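Long-range contact in ABC transporter periplasmic substrate-binding protein (Desulfovibrio alaskensis, PDB 5MY5), which probably captures tungstate in the periplasm and delivers it to an ABC transporter for uptake: residues T192-M204 with D260-N272. The protein carries 2 engineered substitutions. Numbering follows the deposited sequence.
Sequences TDRGTYIKYEASM and DFKLMGKALFTPN
Ile198, on helix 194-203, packs against the beta hairpin formed by 262-263 and the start of 266-271, joined by a type I' turn from Leu263 to Lys266. The hairpin is closed by reciprocal backbone bonds, Leu263 N to Lys266 O and Lys266 N to Leu263 O, and joins the C-terminal strand to one face of the helix in this periplasmic-binding-protein fold. Two branches of Ile198 divide the work. Ile198 CG2, anti to the backbone N, lies 3.6 Å from Leu263 O and also touches Met264 CB. Ile198 CD1, extended by a chi2 of 164°, meets Lys266 CB at 3.9 Å. The two methyls of Leu263 part across one turn of the helix: Leu263 CD2 sits 3.5 Å from Gly195 O, while CD1 touches Lys199 CE. Met264, at the hairpin turn, runs straight beyond CG across the Lys199 side chain at about a right angle, and Met264 SD comes to 3.7 Å from Ala202 CB. At the exposed margin a salt bridge joins the extended chains of Lys266 and Glu201. Lys266 NZ bonds Glu201 OE1 at 2.8 Å, approaching on the syn side but 34° out of the carboxylate plane, and holds OE2 only weakly, at 3.3 Å.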
ATOM      1  N   THR A 192      -3.414   7.083  -7.296  1.00 14.36           N
ATOM      2  CA  THR A 192      -2.066   7.042  -6.660  1.00 16.59           C
ATOM      3  C   THR A 192      -2.139   6.608  -5.272  1.00 15.29           C
ATOM      4  O   THR A 192      -3.155   6.722  -4.633  1.00 16.74           O
ATOM      5  CB  THR A 192      -1.399   8.402  -6.749  1.00 15.60           C
ATOM      6  OG1 THR A 192      -0.056   8.365  -6.217  1.00 16.97           O
ATOM      7  CG2 THR A 192      -2.155   9.463  -6.084  1.00 16.47           C
ATOM      8  N   ASP A 193      -1.031   6.003  -4.765  1.00 15.59           N
ATOM      9  CA  ASP A 193      -0.986   5.843  -3.294  1.00 16.14           C
ATOM     10  C   ASP A 193      -0.895   7.316  -2.726  1.00 15.67           C
ATOM     11  O   ASP A 193      -0.311   8.166  -3.341  1.00 15.30           O
ATOM     12  CB  ASP A 193       0.251   5.010  -2.861  1.00 18.28           C
ATOM     13  CG  ASP A 193       1.505   5.631  -3.341  1.00 18.54           C
ATOM     14  OD1 ASP A 193       1.823   5.767  -4.553  1.00 20.20           O
ATOM     15  OD2 ASP A 193       2.240   6.082  -2.444  1.00 22.03           O
ATOM     16  N   ARG A 194      -1.441   7.431  -1.509  1.00 16.09           N
ATOM     17  CA  ARG A 194      -1.393   8.743  -0.811  1.00 15.87           C
ATOM     18  C   ARG A 194      -0.001   9.200  -0.545  1.00 17.21           C
ATOM     19  O   ARG A 194       0.273  10.403  -0.715  1.00 18.48           O
ATOM     20  CB  ARG A 194      -2.158   8.730   0.453  1.00 16.79           C
ATOM     21  CG  ARG A 194      -2.332  10.137   1.105  1.00 18.72           C
ATOM     22  CD  ARG A 194      -3.121   9.991   2.404  1.00 19.65           C
ATOM     23  NE  ARG A 194      -4.514   9.560   2.264  1.00 18.05           N
ATOM     24  CZ  ARG A 194      -5.534  10.391   2.030  1.00 19.17           C
ATOM     25  NH1 ARG A 194      -5.355  11.693   1.857  1.00 20.08           N
ATOM     26  NH2 ARG A 194      -6.765   9.874   1.936  1.00 20.08           N
ATOM     27  N   GLY A 195       0.892   8.313  -0.168  1.00 17.62           N
ATOM     28  CA  GLY A 195       2.274   8.696   0.144  1.00 17.26           C
ATOM     29  C   GLY A 195       2.938   9.433  -1.001  1.00 17.77           C
ATOM     30  O   GLY A 195       3.523  10.492  -0.868  1.00 18.53           O
ATOM     31  N   THR A 196       2.865   8.852  -2.226  1.00 18.16           N
ATOM     32  CA  THR A 196       3.464   9.479  -3.378  1.00 16.42           C
ATOM     33  C   THR A 196       2.754  10.833  -3.668  1.00 17.90           C
ATOM     34  O   THR A 196       3.470  11.771  -4.020  1.00 19.17           O
ATOM     35  CB  THR A 196       3.405   8.584  -4.623  1.00 18.34           C
ATOM     36  OG1 THR A 196       4.050   7.306  -4.350  1.00 18.56           O
ATOM     37  CG2 THR A 196       4.109   9.201  -5.746  1.00 17.28           C
ATOM     38  N   TYR A 197       1.422  10.896  -3.513  1.00 16.44           N
ATOM     39  CA  TYR A 197       0.751  12.172  -3.621  1.00 16.91           C
ATOM     40  C   TYR A 197       1.344  13.259  -2.657  1.00 18.67           C
ATOM     41  O   TYR A 197       1.641  14.376  -3.108  1.00 19.03           O
ATOM     42  CB  TYR A 197      -0.742  12.120  -3.470  1.00 16.50           C
ATOM     43  CG  TYR A 197      -1.321  13.465  -3.757  1.00 20.20           C
ATOM     44  CD1 TYR A 197      -1.349  13.923  -5.060  1.00 20.30           C
ATOM     45  CD2 TYR A 197      -1.834  14.292  -2.720  1.00 21.25           C
ATOM     46  CE1 TYR A 197      -1.856  15.207  -5.325  1.00 22.29           C
ATOM     47  CE2 TYR A 197      -2.270  15.566  -2.975  1.00 21.23           C
ATOM     48  CZ  TYR A 197      -2.286  15.999  -4.249  1.00 20.80           C
ATOM     49  OH  TYR A 197      -2.828  17.211  -4.504  1.00 20.76           O
ATOM     50  N   ILE A 198       1.429  12.883  -1.396  1.00 16.49           N
ATOM     51  CA  ILE A 198       2.019  13.797  -0.394  1.00 18.22           C
ATOM     52  C   ILE A 198       3.405  14.311  -0.883  1.00 17.88           C
ATOM     53  O   ILE A 198       3.724  15.542  -0.808  1.00 19.62           O
ATOM     54  CB  ILE A 198       2.047  13.109   0.978  1.00 19.06           C
ATOM     55  CG1 ILE A 198       0.669  12.959   1.569  1.00 18.44           C
ATOM     56  CG2 ILE A 198       3.038  13.885   1.899  1.00 20.00           C
ATOM     57  CD1 ILE A 198       0.638  11.973   2.688  1.00 18.80           C
ATOM     58  N   LYS A 199       4.292  13.440  -1.371  1.00 17.95           N
ATOM     59  CA  LYS A 199       5.618  13.874  -1.818  1.00 20.85           C
ATOM     60  C   LYS A 199       5.503  14.766  -3.037  1.00 22.19           C
ATOM     61  O   LYS A 199       6.212  15.798  -3.152  1.00 24.50           O
ATOM     62  CB  LYS A 199       6.537  12.638  -2.096  1.00 21.01           C
ATOM     63  CG  LYS A 199       6.865  11.885  -0.791  1.00 24.75           C
ATOM     64  CD  LYS A 199       7.690  10.608  -0.977  1.00 26.84           C
ATOM     65  CE  LYS A 199       8.081  10.034   0.411  1.00 34.41           C
ATOM     66  NZ  LYS A 199       8.489   8.563   0.435  1.00 40.90           N
ATOM     67  N   TYR A 200       4.645  14.394  -3.976  1.00 20.50           N
ATOM     68  CA  TYR A 200       4.443  15.217  -5.172  1.00 20.25           C
ATOM     69  C   TYR A 200       3.853  16.668  -4.819  1.00 22.01           C
ATOM     70  O   TYR A 200       4.309  17.682  -5.337  1.00 22.52           O
ATOM     71  CB  TYR A 200       3.417  14.467  -6.089  1.00 20.53           C
ATOM     72  CG  TYR A 200       2.747  15.309  -7.144  1.00 20.64           C
ATOM     73  CD1 TYR A 200       3.483  15.725  -8.234  1.00 18.81           C
ATOM     74  CD2 TYR A 200       1.374  15.665  -7.076  1.00 20.18           C
ATOM     75  CE1 TYR A 200       2.944  16.563  -9.202  1.00 20.04           C
ATOM     76  CE2 TYR A 200       0.807  16.416  -8.075  1.00 21.20           C
ATOM     77  CZ  TYR A 200       1.584  16.840  -9.120  1.00 18.45           C
ATOM     78  OH  TYR A 200       0.845  17.629 -10.008  1.00 24.39           O
ATOM     79  N   GLU A 201       2.863  16.712  -3.950  1.00 21.88           N
ATOM     80  CA  GLU A 201       2.220  17.945  -3.508  1.00 19.85           C
ATOM     81  C   GLU A 201       3.318  18.867  -2.852  1.00 22.32           C
ATOM     82  O   GLU A 201       3.378  20.069  -3.154  1.00 23.89           O
ATOM     83  CB  GLU A 201       1.202  17.556  -2.453  1.00 21.69           C
ATOM     84  CG  GLU A 201       0.480  18.735  -1.814  1.00 21.98           C
ATOM     85  CD  GLU A 201      -0.426  18.341  -0.679  1.00 26.15           C
ATOM     86  OE1 GLU A 201      -0.110  17.506   0.177  1.00 23.63           O
ATOM     87  OE2 GLU A 201      -1.560  18.831  -0.639  1.00 25.40           O
ATOM     88  N   ALA A 202       4.199  18.287  -2.065  1.00 21.03           N
ATOM     89  CA  ALA A 202       5.339  19.051  -1.460  1.00 24.24           C
ATOM     90  C   ALA A 202       6.375  19.544  -2.464  1.00 27.05           C
ATOM     91  O   ALA A 202       6.851  20.649  -2.355  1.00 29.46           O
ATOM     92  CB  ALA A 202       5.982  18.223  -0.327  1.00 26.94           C
ATOM     93  N   SER A 203       6.687  18.756  -3.479  1.00 25.75           N
ATOM     94  CA  SER A 203       7.481  19.213  -4.597  1.00 28.80           C
ATOM     95  C   SER A 203       6.943  20.374  -5.379  1.00 31.27           C
ATOM     96  O   SER A 203       7.748  21.007  -6.087  1.00 33.99           O
ATOM     97  CB  SER A 203       7.841  18.048  -5.539  1.00 30.79           C
ATOM     98  OG  SER A 203       6.804  17.774  -6.420  1.00 31.31           O
ATOM     99  N   MET A 204       5.630  20.615  -5.319  1.00 28.35           N
ATOM    100  CA  MET A 204       5.012  21.807  -5.899  1.00 30.12           C
ATOM    101  C   MET A 204       4.628  22.825  -4.823  1.00 31.06           C
ATOM    102  O   MET A 204       3.594  23.513  -4.964  1.00 28.00           O
ATOM    103  CB  MET A 204       3.813  21.410  -6.741  1.00 32.38           C
ATOM    104  CG  MET A 204       4.090  20.299  -7.762  1.00 38.83           C
ATOM    105  SD  MET A 204       4.805  20.739  -9.355  1.00 47.20           S
ATOM    106  CE  MET A 204       3.767  22.082  -9.901  1.00 42.92           C
ATOM    107  N   ASP A 260      -0.108   8.035  14.654  1.00 21.95           N
ATOM    108  CA  ASP A 260       0.597   9.333  14.691  1.00 22.52           C
ATOM    109  C   ASP A 260       1.772   9.554  13.745  1.00 22.46           C
ATOM    110  O   ASP A 260       2.289  10.658  13.647  1.00 23.01           O
ATOM    111  CB  ASP A 260       1.073   9.530  16.136  1.00 25.09           C
ATOM    112  CG  ASP A 260      -0.068   9.836  17.080  1.00 28.42           C
ATOM    113  OD1 ASP A 260      -1.156  10.125  16.620  1.00 33.99           O
ATOM    114  OD2 ASP A 260       0.144   9.722  18.301  1.00 31.65           O
ATOM    115  N   PHE A 261       2.182   8.532  12.977  1.00 20.85           N
ATOM    116  CA  PHE A 261       3.274   8.654  12.024  1.00 18.53           C
ATOM    117  C   PHE A 261       2.875   9.625  10.943  1.00 21.62           C
ATOM    118  O   PHE A 261       1.730   9.639  10.507  1.00 22.91           O
ATOM    119  CB  PHE A 261       3.600   7.268  11.376  1.00 20.87           C
ATOM    120  CG  PHE A 261       4.669   7.310  10.337  1.00 20.22           C
ATOM    121  CD1 PHE A 261       5.989   7.424  10.695  1.00 21.32           C
ATOM    122  CD2 PHE A 261       4.361   7.314   8.972  1.00 21.36           C
ATOM    123  CE1 PHE A 261       7.001   7.474   9.767  1.00 22.87           C
ATOM    124  CE2 PHE A 261       5.405   7.365   8.070  1.00 21.60           C
ATOM    125  CZ  PHE A 261       6.680   7.453   8.442  1.00 21.39           C
ATOM    126  N   LYS A 262       3.784  10.467  10.596  1.00 20.02           N
ATOM    127  CA  LYS A 262       3.599  11.496   9.533  1.00 20.71           C
ATOM    128  C   LYS A 262       4.593  11.387   8.470  1.00 20.02           C
ATOM    129  O   LYS A 262       5.783  11.177   8.702  1.00 20.98           O
ATOM    130  CB  LYS A 262       3.827  12.929  10.099  1.00 22.89           C
ATOM    131  CG  LYS A 262       3.070  13.231  11.360  1.00 24.68           C
ATOM    132  CD  LYS A 262       1.655  13.537  11.040  1.00 24.82           C
ATOM    133  CE  LYS A 262       0.871  13.724  12.354  1.00 27.03           C
ATOM    134  NZ  LYS A 262      -0.513  13.683  12.035  1.00 24.52           N
ATOM    135  N   LEU A 263       4.150  11.599   7.238  1.00 18.75           N
ATOM    136  CA  LEU A 263       4.999  11.817   6.112  1.00 19.36           C
ATOM    137  C   LEU A 263       4.878  13.254   5.670  1.00 21.33           C
ATOM    138  O   LEU A 263       3.765  13.691   5.419  1.00 20.30           O
ATOM    139  CB  LEU A 263       4.529  10.852   4.958  1.00 20.46           C
ATOM    140  CG  LEU A 263       5.357  10.995   3.696  1.00 23.71           C
ATOM    141  CD1 LEU A 263       6.801  10.565   3.890  1.00 28.14           C
ATOM    142  CD2 LEU A 263       4.755  10.281   2.448  1.00 24.39           C
ATOM    143  N   MET A 264       5.986  13.995   5.733  1.00 22.91           N
ATOM    144  CA  MET A 264       5.986  15.437   5.478  1.00 22.79           C
ATOM    145  C   MET A 264       4.830  16.105   6.203  1.00 19.68           C
ATOM    146  O   MET A 264       4.072  16.899   5.668  1.00 22.67           O
ATOM    147  CB  MET A 264       5.960  15.737   4.002  1.00 27.01           C
ATOM    148  CG  MET A 264       7.197  15.183   3.378  1.00 27.32           C
ATOM    149  SD  MET A 264       7.228  15.345   1.604  1.00 32.52           S
ATOM    150  CE  MET A 264       8.734  14.424   1.371  1.00 36.45           C
ATOM    151  N   GLY A 265       4.638  15.742   7.468  1.00 20.87           N
ATOM    152  CA  GLY A 265       3.624  16.347   8.280  1.00 19.63           C
ATOM    153  C   GLY A 265       2.187  15.902   8.193  1.00 19.64           C
ATOM    154  O   GLY A 265       1.276  16.388   8.871  1.00 20.98           O
ATOM    155  N   LYS A 266       1.965  14.886   7.339  1.00 17.92           N
ATOM    156  CA  LYS A 266       0.629  14.418   7.036  1.00 19.06           C
ATOM    157  C   LYS A 266       0.436  12.951   7.411  1.00 18.96           C
ATOM    158  O   LYS A 266       1.345  12.127   7.291  1.00 18.52           O
ATOM    159  CB  LYS A 266       0.426  14.628   5.533  1.00 21.65           C
ATOM    160  CG  LYS A 266       0.252  16.116   5.223  1.00 21.89           C
ATOM    161  CD  LYS A 266      -0.428  16.479   3.956  1.00 25.04           C
ATOM    162  CE  LYS A 266      -0.516  17.980   3.779  1.00 25.64           C
ATOM    163  NZ  LYS A 266      -1.368  18.289   2.604  1.00 28.62           N
ATOM    164  N   ALA A 267      -0.770  12.596   7.767  1.00 18.98           N
ATOM    165  CA  ALA A 267      -1.121  11.230   8.211  1.00 20.58           C
ATOM    166  C   ALA A 267      -1.031  10.254   7.003  1.00 20.77           C
ATOM    167  O   ALA A 267      -1.295  10.670   5.844  1.00 21.15           O
ATOM    168  CB  ALA A 267      -2.551  11.178   8.726  1.00 23.67           C
ATOM    169  N   LEU A 268      -0.621   9.003   7.291  1.00 19.92           N
ATOM    170  CA  LEU A 268      -0.504   8.006   6.230  1.00 19.98           C
ATOM    171  C   LEU A 268      -1.159   6.701   6.583  1.00 20.85           C
ATOM    172  O   LEU A 268      -1.815   6.069   5.703  1.00 20.44           O
ATOM    173  CB  LEU A 268       0.972   7.902   5.872  1.00 21.98           C
ATOM    174  CG  LEU A 268       1.447   7.193   4.634  1.00 26.21           C
ATOM    175  CD1 LEU A 268       1.085   8.040   3.427  1.00 27.26           C
ATOM    176  CD2 LEU A 268       2.923   7.034   4.698  1.00 25.46           C
ATOM    177  N   PHE A 269      -1.014   6.222   7.813  1.00 19.97           N
ATOM    178  CA  PHE A 269      -1.567   4.932   8.241  1.00 21.29           C
ATOM    179  C   PHE A 269      -2.684   5.059   9.256  1.00 22.49           C
ATOM    180  O   PHE A 269      -2.519   5.866  10.186  1.00 23.57           O
ATOM    181  CB  PHE A 269      -0.451   4.122   8.855  1.00 18.73           C
ATOM    182  CG  PHE A 269       0.663   3.759   7.925  1.00 19.55           C
ATOM    183  CD1 PHE A 269       0.582   2.632   7.031  1.00 20.34           C
ATOM    184  CD2 PHE A 269       1.809   4.514   7.877  1.00 21.86           C
ATOM    185  CE1 PHE A 269       1.662   2.286   6.222  1.00 21.12           C
ATOM    186  CE2 PHE A 269       2.851   4.146   7.106  1.00 22.34           C
ATOM    187  CZ  PHE A 269       2.778   3.107   6.230  1.00 22.13           C
ATOM    188  N   THR A 270      -3.759   4.292   9.147  1.00 20.70           N
ATOM    189  CA  THR A 270      -4.787   4.148  10.104  1.00 19.97           C
ATOM    190  C   THR A 270      -4.512   2.784  10.797  1.00 20.89           C
ATOM    191  O   THR A 270      -4.661   1.741  10.167  1.00 18.98           O
ATOM    192  CB  THR A 270      -6.178   4.215   9.463  1.00 20.71           C
ATOM    193  OG1 THR A 270      -6.301   5.428   8.754  1.00 25.75           O
ATOM    194  CG2 THR A 270      -7.235   4.068  10.462  1.00 24.43           C
ATOM    195  N   PRO A 271      -4.194   2.771  12.108  1.00 18.77           N
ATOM    196  CA  PRO A 271      -4.192   1.521  12.849  1.00 19.08           C
ATOM    197  C   PRO A 271      -5.514   0.831  12.928  1.00 19.78           C
ATOM    198  O   PRO A 271      -6.526   1.519  13.070  1.00 23.21           O
ATOM    199  CB  PRO A 271      -3.710   1.937  14.248  1.00 19.37           C
ATOM    200  CG  PRO A 271      -4.079   3.334  14.340  1.00 21.39           C
ATOM    201  CD  PRO A 271      -4.182   3.955  12.983  1.00 18.94           C
ATOM    202  N   ASN A 272      -5.541  -0.489  12.830  1.00 19.30           N
ATOM    203  CA  ASN A 272      -6.763  -1.242  12.877  1.00 20.41           C
ATOM    204  C   ASN A 272      -6.636  -2.649  13.374  1.00 21.40           C
ATOM    205  O   ASN A 272      -7.408  -3.509  13.024  1.00 24.64           O
ATOM    206  CB  ASN A 272      -7.555  -1.119  11.537  1.00 21.26           C
ATOM    207  CG  ASN A 272      -6.987  -1.954  10.410  1.00 20.00           C
ATOM    208  OD1 ASN A 272      -5.784  -2.334  10.400  1.00 21.90           O
ATOM    209  ND2 ASN A 272      -7.831  -2.258   9.465  1.00 24.68           N
TER